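Local coordinates for protein protoporphyrinogen oxidase (Exiguobacterium sibiricum, PDB 3LOV) that probably oxidises coproporphyrinogen III to coproporphyrin III with molecular oxygen, using bound FAD, as a step in heme biosynthesis, at residues G97-P102 against Q118-T123; I109-D114 against G204-R209; D132-P137 against P156-A161; R142-D147 against S183-Y188. One frame throughout, in Å; residues are numbered along the deposited sequence.

Contact 1 of 4, residues G97-P102 against Q118-T123; sequences GLHPIP and QTTLLT
H99 meets T120 and L121 by different parts of its imidazole ring. CG lies beside the backbone N and anti to the carbonyl carbon (chi1 -49°). This swings the ring off the strand toward 118-123. At the ring edge, ND1 is hydrogen-bonded to T120 OG1 at 3.0 Å, and either atom could be the donor. The bond is fairly straight, at 160°. On the other nitrogen, NE2 is hydrogen-bonded to D94 OD1 of strand 90-94, so the ring is held at two points. One face carries a CH-pi contact: L121 CD1 sits 3.8 Å from the centroid of the H99 ring, shifted toward the rim. A leucine here would probably leave T120 OG1 and D94 without their ring partner.

At P100 the link is through water. One molecule is hydrogen-bonded to T119 OG1 at 2.8 Å and also lies next to P100 O. Its leg to P100 O is modelled too short, so the detail there is doubtful.

P102 closes the contact with its ring. P102 CG packs against T119 OG1 at 3.6 Å. Next to it, P102 CD touches L121 CD2 at 3.9 Å, so L121 spreads one methyl to H99 and the other to P102. L166 of helix 160-172 touches both P102 and L121.

T119 OG1 also accepts from L121 N at 3.0 Å, which closes an ST turn. The turn lies in the loop between helices 113-116 and 124-135. This loop packs on 97-100, an edge strand of the mixed sheet, and on P102 just after it.

Contact 2 of 4, residues I109-D114 against G204-R209; sequences IPTDLD and GMRLMR
T111 and R206 make the one direct hydrogen bond between 109-114 and 204-209. R206 NH1 donates to T111 O at 2.7 Å, nearly along the C=O axis but bent at the hydrogen (135°). T111 O lies in the guanidinium plane. R206 NE forms a salt bridge with E203, one turn back, so the flat group is gripped from two directions. An alanine here would probably leave T111 O without this donor and E203 without its charged mate.

A second arginine works inside its own segment. R209 reaches back side-on to R206 O with NE at 2.9 Å and NH2 at 3.2 Å. NE arrives on a lone pair in the carbonyl plane, while NH2 comes from above it. This folds R209 against the last turn of helix 201-207. Its aliphatic part then runs alongside T111, pointing the other way, with R209 CG 3.5 Å from T111 OG1.

The apolar contacts centre on M205, a selenomethionine. Its CG meets I109 CG2 at 3.5 Å, the two side chains lying nearly perpendicular. T111 CG2 rests on M205 CB at 3.6 Å. V106 touches both T111 and M205.

These contacts join the end of helix 201-207 to the antiparallel pair of strands 105-106 and 109-110. Just beyond T111, D112 is the N-cap of helix 113-116, bonding L115 N.

Contact 3 of 4, residues D132-P137 against P156-A161; sequences DLLLHP and PRLGDA
L133 lies over the flat peptide group that joins L158 to G159. L133 CD1 stands almost directly above the peptide carbon, 3.4 Å from L158 C, and G159 N is 3.5 Å from the same methyl. The R157 guanidinium turns elsewhere: its NE forms a salt bridge with E195, and its NH1 is hydrogen-bonded to Y153 O.

L133 comes down on the backbone, not on side chains. Its CG is anti to the carbonyl carbon (chi1 -71°), and this aims CD1 at the turn. Closer to its own helix, L133 CB packs on R157 O at 3.4 Å.

This turn is the junction of two helices. Helix 150-158 gives way here to helix 160-172, with G159, of positive phi, at the N-cap of the second. A CB on G159 would probably collide with the preceding carbonyl O and crowd L133 CD1. The last turn of helix 124-135 packs on this junction between helices 150-158 and 160-172.

No direct hydrogen bond spans the two segments. A water does so instead, donating to L133 O at 2.8 Å and to R157 O at 2.7 Å. Both carbonyls are thus satisfied beside the leucine.

L134 and L158 meet by their methyls. L134 CD2 is 3.4 Å from L158 CD2, a close approach for two methyls. From helix 201-207, F202 also touches L134, while L201 touches L158.

Contact 4 of 4, residues R142-D147 against S183-Y188; sequences RIPEQD and STFATY
D147 reaches S183, T184 and F185 because its CG is anti to the backbone N (chi1 -161°), extending the carboxylate to the other segment. F185 has CG beside its backbone N (chi1 -67°), and its ring has one face toward D147 CA.

The carboxylate takes three donors. OD1 accepts from F185 N at 3.0 Å in a nearly straight bond (176°), which meets it from above the carboxylate plane. T184 N adds a weak bond to OD1 at 3.1 Å. OD2 accepts from S183 OG. The modelled 2.4 Å between S183 OG and D147 OD2 is very short, and its exact length is doubtful. S183 OG also accepts from A186 N at 2.8 Å, so this hydroxyl is held on two sides.

The F185 ring is used on a face and at its edge. D147 CA lies 3.9 Å from the ring centroid, as a CH-pi contact. At the edge, F185 CZ is 3.4 Å from P144 O and F185 CE2 is 3.5 Å from E145 O. The carbonyls thus face ring C-H groups.

T184 OG1 turns away to I148 O, in the loop leading into helix 150-158. S183 OG with A186 N forms an ST motif. Residues 184-186 have helical backbone angles but form no regular helix, and D147 binds the leading N-H groups. The contact joins the loop before helix 150-158 to the loop before helix 189-198.

From the N terminus, strand 97-100 opens contact 1, which closes a short loop at 118-123. Contact 2 starts inside that loop, at 109-114, and ends far on at 204-209, so contacts 1 and 2 cross. Contacts 3 and 4 are both nested within the long loop of contact 2. They cross each other, since 142-147 lies between 132-137 and 156-161. Contacts 2 and 3 touch through packing: L113 meets L134 and L135, P110 meets L134, and I109 meets L158. R157 reaches R142 O by a weak hydrogen bond between contacts 3 and 4. Together they tie the edge of the mixed sheet to the helices from 113-116 to 201-207.

Contact 1 of 4, residues G97-P102 against Q118-T123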
loop_
_atom_site.group_PDB
_atom_site.type_symbol
_atom_site.label_atom_id
_atom_site.label_comp_id
_atom_site.label_asym_id
_atom_site.label_seq_id
_atom_site.Cartn_x
_atom_site.Cartn_y
_atom_site.Cartn_z
ATOM N N GLY A 97 19.046 -19.196 3.157
ATOM C CA GLY A 97 19.588 -18.462 2.000
ATOM C C GLY A 97 18.560 -17.895 1.020
ATOM O O GLY A 97 17.374 -17.779 1.335
ATOM N N LEU A 98 19.040 -17.543 -0.171
ATOM C CA LEU A 98 18.234 -16.914 -1.211
ATOM C C LEU A 98 17.694 -17.970 -2.177
ATOM O O LEU A 98 18.468 -18.586 -2.902
ATOM C CB LEU A 98 19.079 -15.908 -1.997
ATOM C CG LEU A 98 18.780 -14.411 -1.977
ATOM C CD1 LEU A 98 19.498 -13.778 -3.194
ATOM C CD2 LEU A 98 17.295 -14.068 -1.975
ATOM N N HIS A 99 16.380 -18.179 -2.170
ATOM C CA HIS A 99 15.727 -19.139 -3.053
ATOM C C HIS A 99 14.946 -18.420 -4.129
ATOM O O HIS A 99 14.239 -17.463 -3.829
ATOM C CB HIS A 99 14.705 -19.996 -2.312
ATOM C CG HIS A 99 15.204 -20.598 -1.044
ATOM N ND1 HIS A 99 15.528 -21.934 -0.935
ATOM C CD2 HIS A 99 15.389 -20.060 0.186
ATOM C CE1 HIS A 99 15.884 -22.192 0.311
ATOM N NE2 HIS A 99 15.812 -21.074 1.009
ATOM N N PRO A 100 15.027 -18.900 -5.382
ATOM C CA PRO A 100 14.136 -18.299 -6.372
ATOM C C PRO A 100 12.700 -18.664 -6.058
ATOM O O PRO A 100 12.442 -19.743 -5.506
ATOM C CB PRO A 100 14.588 -18.924 -7.700
ATOM C CG PRO A 100 15.403 -20.155 -7.331
ATOM C CD PRO A 100 15.605 -20.183 -5.836
ATOM N N ILE A 101 11.777 -17.748 -6.341
ATOM C CA ILE A 101 10.353 -18.016 -6.133
ATOM C C ILE A 101 10.012 -19.275 -6.940
ATOM O O ILE A 101 10.297 -19.346 -8.126
ATOM C CB ILE A 101 9.451 -16.838 -6.612
ATOM C CG1 ILE A 101 9.567 -15.618 -5.683
ATOM C CG2 ILE A 101 7.991 -17.267 -6.694
ATOM C CD1 ILE A 101 8.657 -14.438 -6.090
ATOM N N PRO A 102 9.400 -20.288 -6.303
ATOM C CA PRO A 102 9.162 -21.532 -7.061
ATOM C C PRO A 102 8.406 -21.293 -8.328
ATOM O O PRO A 102 7.470 -20.515 -8.320
ATOM C CB PRO A 102 8.282 -22.351 -6.121
ATOM C CG PRO A 102 8.671 -21.910 -4.801
ATOM C CD PRO A 102 8.990 -20.433 -4.901
ATOM N N GLN A 118 10.695 -28.812 -7.627
ATOM C CA GLN A 118 12.101 -28.494 -7.811
ATOM C C GLN A 118 12.613 -27.502 -6.735
ATOM O O GLN A 118 13.827 -27.348 -6.551
ATOM C CB GLN A 118 12.338 -27.892 -9.189
ATOM C CG GLN A 118 11.879 -28.788 -10.344
ATOM C CD GLN A 118 12.318 -28.279 -11.715
ATOM O OE1 GLN A 118 13.129 -27.359 -11.824
ATOM N NE2 GLN A 118 11.785 -28.889 -12.768
ATOM N N THR A 119 11.687 -26.821 -6.051
ATOM C CA THR A 119 12.056 -25.858 -5.044
ATOM C C THR A 119 12.841 -26.428 -3.870
ATOM O O THR A 119 12.562 -27.524 -3.394
ATOM C CB THR A 119 10.848 -25.134 -4.464
ATOM O OG1 THR A 119 11.344 -24.022 -3.735
ATOM C CG2 THR A 119 9.970 -26.062 -3.553
ATOM N N THR A 120 13.810 -25.621 -3.419
ATOM C CA THR A 120 14.603 -25.859 -2.229
ATOM C C THR A 120 14.005 -25.172 -0.992
ATOM O O THR A 120 14.554 -25.237 0.087
ATOM C CB THR A 120 16.090 -25.364 -2.458
ATOM O OG1 THR A 120 16.092 -24.020 -2.979
ATOM C CG2 THR A 120 16.826 -26.266 -3.443
ATOM N N LEU A 121 12.853 -24.541 -1.141
ATOM C CA LEU A 121 12.321 -23.681 -0.099
ATOM C C LEU A 121 11.656 -24.525 0.971
ATOM O O LEU A 121 11.613 -24.155 2.146
ATOM C CB LEU A 121 11.345 -22.686 -0.743
ATOM C CG LEU A 121 10.841 -21.401 -0.103
ATOM C CD1 LEU A 121 11.904 -20.610 0.618
ATOM C CD2 LEU A 121 10.235 -20.585 -1.238
ATOM N N LEU A 122 11.131 -25.673 0.557
ATOM C CA LEU A 122 10.523 -26.624 1.483
ATOM C C LEU A 122 11.385 -27.901 1.489
ATOM O O LEU A 122 12.090 -28.194 0.533
ATOM C CB LEU A 122 9.085 -26.929 1.038
ATOM C CG LEU A 122 8.009 -25.985 1.589
ATOM C CD1 LEU A 122 8.300 -24.543 1.165
ATOM C CD2 LEU A 122 6.579 -26.422 1.172
ATOM N N THR A 123 11.334 -28.650 2.571
ATOM C CA THR A 123 11.966 -29.965 2.599
ATOM C C THR A 123 11.152 -30.951 1.736
ATOM O O THR A 123 9.995 -30.678 1.364
ATOM C CB THR A 123 11.984 -30.524 4.003
ATOM O OG1 THR A 123 10.624 -30.807 4.383
ATOM C CG2 THR A 123 12.670 -29.500 5.015
HETATM O O HOH W 1 12.615 -22.230 -5.494
#

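Contact 2 of 4, residues I109-D114 against G204-R209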
loop_
_atom_site.group_PDB
_atom_site.type_symbol
_atom_site.label_atom_id
_atom_site.label_comp_id
_atom_site.label_asym_id
_atom_site.label_seq_id
_atom_site.Cartn_x
_atom_site.Cartn_y
_atom_site.Cartn_z
ATOM N N ILE A 109 0.648 -20.820 -4.725
ATOM C CA ILE A 109 -0.090 -22.078 -4.674
ATOM C C ILE A 109 0.261 -22.879 -5.928
ATOM O O ILE A 109 0.045 -22.394 -7.046
ATOM C CB ILE A 109 -1.638 -21.889 -4.607
ATOM C CG1 ILE A 109 -2.042 -21.170 -3.305
ATOM C CG2 ILE A 109 -2.317 -23.278 -4.699
ATOM C CD1 ILE A 109 -3.456 -20.741 -3.261
ATOM N N PRO A 110 0.805 -24.094 -5.743
ATOM C CA PRO A 110 1.236 -24.932 -6.852
ATOM C C PRO A 110 0.125 -25.305 -7.827
ATOM O O PRO A 110 -0.938 -25.736 -7.411
ATOM C CB PRO A 110 1.768 -26.200 -6.145
ATOM C CG PRO A 110 2.253 -25.719 -4.864
ATOM C CD PRO A 110 1.213 -24.695 -4.454
ATOM N N THR A 111 0.390 -25.121 -9.108
ATOM C CA THR A 111 -0.511 -25.596 -10.161
ATOM C C THR A 111 0.188 -26.631 -11.061
ATOM O O THR A 111 -0.493 -27.372 -11.785
ATOM C CB THR A 111 -1.036 -24.430 -10.989
ATOM O OG1 THR A 111 0.065 -23.764 -11.583
ATOM C CG2 THR A 111 -1.845 -23.417 -10.094
ATOM N N ASP A 112 1.522 -26.699 -11.001
ATOM C CA ASP A 112 2.313 -27.734 -11.714
ATOM C C ASP A 112 3.279 -28.405 -10.741
ATOM O O ASP A 112 4.385 -27.890 -10.458
ATOM C CB ASP A 112 3.046 -27.080 -12.875
ATOM C CG ASP A 112 3.989 -28.024 -13.605
ATOM O OD1 ASP A 112 4.478 -29.025 -13.030
ATOM O OD2 ASP A 112 4.256 -27.713 -14.783
ATOM N N LEU A 113 2.864 -29.555 -10.227
ATOM C CA LEU A 113 3.558 -30.164 -9.105
ATOM C C LEU A 113 5.010 -30.556 -9.440
ATOM O O LEU A 113 5.881 -30.497 -8.575
ATOM C CB LEU A 113 2.790 -31.366 -8.593
ATOM C CG LEU A 113 1.407 -31.099 -8.001
ATOM C CD1 LEU A 113 0.798 -32.398 -7.547
ATOM C CD2 LEU A 113 1.489 -30.144 -6.828
ATOM N N ASP A 114 5.277 -30.942 -10.682
ATOM C CA ASP A 114 6.623 -31.362 -11.049
ATOM C C ASP A 114 7.583 -30.164 -10.988
ATOM O O ASP A 114 8.692 -30.258 -10.484
ATOM C CB ASP A 114 6.654 -31.913 -12.488
ATOM C CG ASP A 114 6.097 -33.339 -12.618
ATOM O OD1 ASP A 114 5.713 -34.011 -11.637
ATOM O OD2 ASP A 114 6.062 -33.803 -13.757
ATOM N N GLY A 204 -8.914 -25.094 -8.723
ATOM C CA GLY A 204 -9.328 -23.700 -8.815
ATOM C C GLY A 204 -8.186 -22.813 -9.272
ATOM O O GLY A 204 -8.358 -21.975 -10.163
HETATM N N MSE A 205 -7.015 -22.985 -8.668
HETATM C CA MSE A 205 -5.827 -22.218 -9.097
HETATM C C MSE A 205 -5.391 -22.588 -10.506
HETATM O O MSE A 205 -4.788 -21.771 -11.208
HETATM C CB MSE A 205 -4.647 -22.413 -8.146
HETATM C CG MSE A 205 -4.927 -22.045 -6.709
HETATM SE SE MSE A 205 -5.711 -20.266 -6.540
HETATM C CE MSE A 205 -4.239 -19.231 -7.244
ATOM N N ARG A 206 -5.664 -23.821 -10.913
ATOM C CA ARG A 206 -5.347 -24.240 -12.269
ATOM C C ARG A 206 -6.214 -23.555 -13.326
ATOM O O ARG A 206 -5.718 -23.302 -14.413
ATOM C CB ARG A 206 -5.379 -25.766 -12.408
ATOM C CG ARG A 206 -4.112 -26.420 -11.833
ATOM C CD ARG A 206 -4.358 -27.817 -11.360
ATOM N NE ARG A 206 -4.557 -28.825 -12.413
ATOM C CZ ARG A 206 -3.565 -29.429 -13.076
ATOM N NH1 ARG A 206 -2.291 -29.083 -12.876
ATOM N NH2 ARG A 206 -3.844 -30.381 -13.965
ATOM N N LEU A 207 -7.480 -23.245 -13.020
ATOM C CA LEU A 207 -8.300 -22.392 -13.905
ATOM C C LEU A 207 -7.640 -21.024 -14.144
ATOM O O LEU A 207 -7.817 -20.441 -15.198
ATOM C CB LEU A 207 -9.684 -22.128 -13.297
ATOM C CG LEU A 207 -10.681 -23.268 -13.144
ATOM C CD1 LEU A 207 -11.959 -22.664 -12.700
ATOM C CD2 LEU A 207 -10.845 -24.056 -14.461
HETATM N N MSE A 208 -6.896 -20.525 -13.146
HETATM C CA MSE A 208 -6.237 -19.197 -13.185
HETATM C C MSE A 208 -4.841 -19.174 -13.818
HETATM O O MSE A 208 -4.184 -18.133 -13.775
HETATM C CB MSE A 208 -6.097 -18.625 -11.749
HETATM C CG MSE A 208 -7.412 -18.355 -11.004
HETATM SE SE MSE A 208 -7.182 -17.703 -9.128
HETATM C CE MSE A 208 -6.010 -16.128 -9.571
ATOM N N ARG A 209 -4.351 -20.290 -14.365
ATOM C CA ARG A 209 -2.969 -20.310 -14.897
ATOM C C ARG A 209 -2.838 -19.433 -16.123
ATOM O O ARG A 209 -3.774 -19.373 -16.926
ATOM C CB ARG A 209 -2.504 -21.701 -15.315
ATOM C CG ARG A 209 -1.862 -22.526 -14.203
ATOM C CD ARG A 209 -1.809 -23.982 -14.626
ATOM N NE ARG A 209 -3.125 -24.374 -15.140
ATOM C CZ ARG A 209 -3.393 -25.506 -15.785
ATOM N NH1 ARG A 209 -2.450 -26.423 -15.987
ATOM N NH2 ARG A 209 -4.633 -25.733 -16.202
#

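Contact 3 of 4, residues D132-P137 against P156-A161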
loop_
_atom_site.group_PDB
_atom_site.type_symbol
_atom_site.label_atom_id
_atom_site.label_comp_id
_atom_site.label_asym_id
_atom_site.label_seq_id
_atom_site.Cartn_x
_atom_site.Cartn_y
_atom_site.Cartn_z
ATOM N N ASP A 132 0.051 -34.111 -1.509
ATOM C CA ASP A 132 -1.012 -34.958 -1.020
ATOM C C ASP A 132 -2.235 -34.140 -0.662
ATOM O O ASP A 132 -3.381 -34.583 -0.868
ATOM C CB ASP A 132 -0.574 -35.720 0.245
ATOM C CG ASP A 132 0.498 -36.772 -0.030
ATOM O OD1 ASP A 132 0.790 -37.066 -1.206
ATOM O OD2 ASP A 132 1.062 -37.291 0.945
ATOM N N LEU A 133 -2.009 -32.973 -0.062
ATOM C CA LEU A 133 -3.125 -32.069 0.280
ATOM C C LEU A 133 -3.821 -31.558 -1.010
ATOM O O LEU A 133 -5.035 -31.564 -1.078
ATOM C CB LEU A 133 -2.657 -30.902 1.178
ATOM C CG LEU A 133 -2.262 -31.185 2.653
ATOM C CD1 LEU A 133 -1.547 -29.987 3.289
ATOM C CD2 LEU A 133 -3.467 -31.522 3.484
ATOM N N LEU A 134 -3.039 -31.183 -2.037
ATOM C CA LEU A 134 -3.601 -30.625 -3.270
ATOM C C LEU A 134 -4.367 -31.660 -4.114
ATOM O O LEU A 134 -5.501 -31.371 -4.551
ATOM C CB LEU A 134 -2.539 -29.902 -4.101
ATOM C CG LEU A 134 -1.980 -28.584 -3.514
ATOM C CD1 LEU A 134 -0.812 -28.152 -4.336
ATOM C CD2 LEU A 134 -3.045 -27.457 -3.471
ATOM N N LEU A 135 -3.773 -32.854 -4.297
ATOM C CA LEU A 135 -4.386 -33.917 -5.105
ATOM C C LEU A 135 -5.435 -34.726 -4.402
ATOM O O LEU A 135 -6.268 -35.344 -5.085
ATOM C CB LEU A 135 -3.340 -34.896 -5.634
ATOM C CG LEU A 135 -2.376 -34.291 -6.644
ATOM C CD1 LEU A 135 -1.264 -35.298 -6.917
ATOM C CD2 LEU A 135 -3.116 -33.873 -7.917
ATOM N N HIS A 136 -5.397 -34.734 -3.061
ATOM C CA HIS A 136 -6.308 -35.543 -2.254
ATOM C C HIS A 136 -6.955 -34.743 -1.124
ATOM O O HIS A 136 -6.887 -35.134 0.081
ATOM C CB HIS A 136 -5.573 -36.778 -1.686
ATOM C CG HIS A 136 -4.859 -37.576 -2.725
ATOM N ND1 HIS A 136 -5.485 -38.541 -3.483
ATOM C CD2 HIS A 136 -3.582 -37.526 -3.161
ATOM C CE1 HIS A 136 -4.615 -39.073 -4.314
ATOM N NE2 HIS A 136 -3.452 -38.472 -4.146
ATOM N N PRO A 137 -7.606 -33.629 -1.487
ATOM C CA PRO A 137 -8.171 -32.760 -0.461
ATOM C C PRO A 137 -9.198 -33.502 0.407
ATOM O O PRO A 137 -9.945 -34.352 -0.086
ATOM C CB PRO A 137 -8.841 -31.642 -1.279
ATOM C CG PRO A 137 -9.131 -32.294 -2.647
ATOM C CD PRO A 137 -7.921 -33.147 -2.853
ATOM N N PRO A 156 -5.508 -25.182 6.432
ATOM C CA PRO A 156 -6.037 -26.551 6.297
ATOM C C PRO A 156 -5.942 -27.156 4.877
ATOM O O PRO A 156 -5.968 -28.379 4.731
ATOM C CB PRO A 156 -7.515 -26.424 6.731
ATOM C CG PRO A 156 -7.662 -25.017 7.314
ATOM C CD PRO A 156 -6.518 -24.193 6.865
ATOM N N ARG A 157 -5.856 -26.309 3.851
ATOM C CA ARG A 157 -5.817 -26.752 2.471
ATOM C C ARG A 157 -4.410 -27.000 1.975
ATOM O O ARG A 157 -4.213 -27.839 1.103
ATOM C CB ARG A 157 -6.508 -25.727 1.557
ATOM C CG ARG A 157 -8.020 -25.602 1.837
ATOM C CD ARG A 157 -8.712 -24.413 1.125
ATOM N NE ARG A 157 -10.154 -24.570 1.235
ATOM C CZ ARG A 157 -10.854 -24.393 2.368
ATOM N NH1 ARG A 157 -10.277 -23.975 3.493
ATOM N NH2 ARG A 157 -12.142 -24.654 2.391
ATOM N N LEU A 158 -3.446 -26.234 2.482
ATOM C CA LEU A 158 -2.084 -26.235 1.954
ATOM C C LEU A 158 -1.016 -26.612 2.987
ATOM O O LEU A 158 0.145 -26.829 2.617
ATOM C CB LEU A 158 -1.709 -24.852 1.380
ATOM C CG LEU A 158 -2.551 -24.314 0.254
ATOM C CD1 LEU A 158 -2.277 -22.770 0.093
ATOM C CD2 LEU A 158 -2.319 -25.146 -1.040
ATOM N N GLY A 159 -1.387 -26.649 4.263
ATOM C CA GLY A 159 -0.436 -26.905 5.334
ATOM C C GLY A 159 0.337 -25.678 5.814
ATOM O O GLY A 159 0.479 -24.661 5.103
ATOM N N ASP A 160 0.860 -25.787 7.027
ATOM C CA ASP A 160 1.521 -24.659 7.694
ATOM C C ASP A 160 2.821 -24.262 7.040
ATOM O O ASP A 160 3.086 -23.060 6.864
ATOM C CB ASP A 160 1.798 -24.972 9.162
ATOM C CG ASP A 160 0.550 -25.153 9.973
ATOM O OD1 ASP A 160 -0.477 -24.441 9.784
ATOM O OD2 ASP A 160 0.600 -26.002 10.872
ATOM N N ALA A 161 3.625 -25.247 6.651
ATOM C CA ALA A 161 4.903 -24.972 6.023
ATOM C C ALA A 161 4.784 -24.073 4.789
ATOM O O ALA A 161 5.534 -23.102 4.634
ATOM C CB ALA A 161 5.628 -26.311 5.646
HETATM O O HOH W 2 -6.084 -29.719 0.752
#

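Contact 4 of 4, residues R142-D147 against S183-Y188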
loop_
_atom_site.group_PDB
_atom_site.type_symbol
_atom_site.label_atom_id
_atom_site.label_comp_id
_atom_site.label_asym_id
_atom_site.label_seq_id
_atom_site.Cartn_x
_atom_site.Cartn_y
_atom_site.Cartn_z
ATOM N N ARG A 142 -14.778 -27.278 3.890
ATOM C CA ARG A 142 -16.001 -26.558 3.501
ATOM C C ARG A 142 -15.632 -25.194 2.953
ATOM O O ARG A 142 -14.789 -24.495 3.537
ATOM C CB ARG A 142 -16.912 -26.317 4.712
ATOM C CG ARG A 142 -17.440 -27.560 5.372
ATOM C CD ARG A 142 -18.488 -28.263 4.508
ATOM N NE ARG A 142 -18.982 -29.467 5.187
ATOM C CZ ARG A 142 -18.482 -30.699 5.047
ATOM N NH1 ARG A 142 -17.456 -30.961 4.240
ATOM N NH2 ARG A 142 -19.022 -31.696 5.729
ATOM N N ILE A 143 -16.250 -24.813 1.840
ATOM C CA ILE A 143 -16.114 -23.451 1.296
ATOM C C ILE A 143 -16.604 -22.447 2.380
ATOM O O ILE A 143 -17.717 -22.601 2.908
ATOM C CB ILE A 143 -16.977 -23.279 0.003
ATOM C CG1 ILE A 143 -16.404 -24.116 -1.138
ATOM C CG2 ILE A 143 -17.077 -21.792 -0.404
ATOM C CD1 ILE A 143 -15.368 -23.387 -1.993
ATOM N N PRO A 144 -15.792 -21.427 2.713
ATOM C CA PRO A 144 -16.296 -20.486 3.736
ATOM C C PRO A 144 -17.439 -19.629 3.195
ATOM O O PRO A 144 -17.322 -19.047 2.119
ATOM C CB PRO A 144 -15.071 -19.640 4.098
ATOM C CG PRO A 144 -14.172 -19.742 2.872
ATOM C CD PRO A 144 -14.456 -21.063 2.209
ATOM N N GLU A 145 -18.554 -19.636 3.921
ATOM C CA GLU A 145 -19.701 -18.770 3.635
ATOM C C GLU A 145 -19.486 -17.365 4.167
ATOM O O GLU A 145 -19.745 -16.404 3.476
ATOM C CB GLU A 145 -20.965 -19.329 4.277
ATOM C CG GLU A 145 -21.530 -20.548 3.573
ATOM C CD GLU A 145 -23.017 -20.714 3.835
ATOM O OE1 GLU A 145 -23.819 -19.978 3.207
ATOM O OE2 GLU A 145 -23.377 -21.572 4.671
ATOM N N GLN A 146 -19.023 -17.262 5.405
ATOM C CA GLN A 146 -18.660 -15.981 6.022
ATOM C C GLN A 146 -17.149 -15.774 5.845
ATOM O O GLN A 146 -16.378 -16.747 5.804
ATOM C CB GLN A 146 -18.953 -15.982 7.519
ATOM C CG GLN A 146 -20.071 -16.932 8.017
ATOM C CD GLN A 146 -21.451 -16.533 7.529
ATOM O OE1 GLN A 146 -22.232 -17.379 7.069
ATOM N NE2 GLN A 146 -21.763 -15.238 7.626
ATOM N N ASP A 147 -16.711 -14.515 5.800
ATOM C CA ASP A 147 -15.288 -14.214 5.705
ATOM C C ASP A 147 -14.492 -14.827 6.853
ATOM O O ASP A 147 -14.955 -14.839 7.975
ATOM C CB ASP A 147 -15.077 -12.702 5.662
ATOM C CG ASP A 147 -13.713 -12.331 5.105
ATOM O OD1 ASP A 147 -13.032 -13.217 4.550
ATOM O OD2 ASP A 147 -13.311 -11.156 5.204
ATOM N N SER A 183 -8.250 -10.493 5.757
ATOM C CA SER A 183 -9.482 -11.092 5.237
ATOM C C SER A 183 -9.200 -11.973 4.000
ATOM O O SER A 183 -8.283 -11.721 3.233
ATOM C CB SER A 183 -10.458 -9.979 4.862
ATOM O OG SER A 183 -11.415 -10.395 3.889
ATOM N N THR A 184 -9.975 -13.023 3.830
ATOM C CA THR A 184 -9.883 -13.827 2.631
ATOM C C THR A 184 -10.686 -13.108 1.538
ATOM O O THR A 184 -10.172 -12.836 0.450
ATOM C CB THR A 184 -10.443 -15.224 2.873
ATOM O OG1 THR A 184 -9.672 -15.873 3.878
ATOM C CG2 THR A 184 -10.398 -16.057 1.621
ATOM N N PHE A 185 -11.947 -12.789 1.830
ATOM C CA PHE A 185 -12.854 -12.259 0.800
ATOM C C PHE A 185 -12.386 -10.902 0.264
ATOM O O PHE A 185 -12.580 -10.606 -0.913
ATOM C CB PHE A 185 -14.297 -12.138 1.298
ATOM C CG PHE A 185 -14.984 -13.436 1.571
ATOM C CD1 PHE A 185 -14.367 -14.665 1.338
ATOM C CD2 PHE A 185 -16.276 -13.432 2.078
ATOM C CE1 PHE A 185 -15.037 -15.855 1.602
ATOM C CE2 PHE A 185 -16.925 -14.609 2.344
ATOM C CZ PHE A 185 -16.298 -15.825 2.102
ATOM N N ALA A 186 -11.729 -10.111 1.105
ATOM C CA ALA A 186 -11.318 -8.784 0.706
ATOM C C ALA A 186 -9.981 -8.783 0.001
ATOM O O ALA A 186 -9.610 -7.774 -0.577
ATOM C CB ALA A 186 -11.295 -7.810 1.918
ATOM N N THR A 187 -9.240 -9.883 0.025
ATOM C CA THR A 187 -7.886 -9.858 -0.534
ATOM C C THR A 187 -7.801 -10.781 -1.742
ATOM O O THR A 187 -7.299 -10.386 -2.761
ATOM C CB THR A 187 -6.794 -10.295 0.504
ATOM O OG1 THR A 187 -7.010 -11.654 0.864
ATOM C CG2 THR A 187 -6.805 -9.445 1.779
ATOM N N TYR A 188 -8.264 -12.024 -1.607
ATOM C CA TYR A 188 -8.178 -12.997 -2.683
ATOM C C TYR A 188 -9.498 -13.781 -2.880
ATOM O O TYR A 188 -9.508 -15.016 -2.817
ATOM C CB TYR A 188 -6.944 -13.918 -2.452
ATOM C CG TYR A 188 -5.639 -13.116 -2.523
ATOM C CD1 TYR A 188 -5.040 -12.819 -3.754
ATOM C CD2 TYR A 188 -5.039 -12.599 -1.364
ATOM C CE1 TYR A 188 -3.866 -12.059 -3.822
ATOM C CE2 TYR A 188 -3.871 -11.833 -1.422
ATOM C CZ TYR A 188 -3.284 -11.572 -2.649
ATOM O OH TYR A 188 -2.124 -10.829 -2.718
#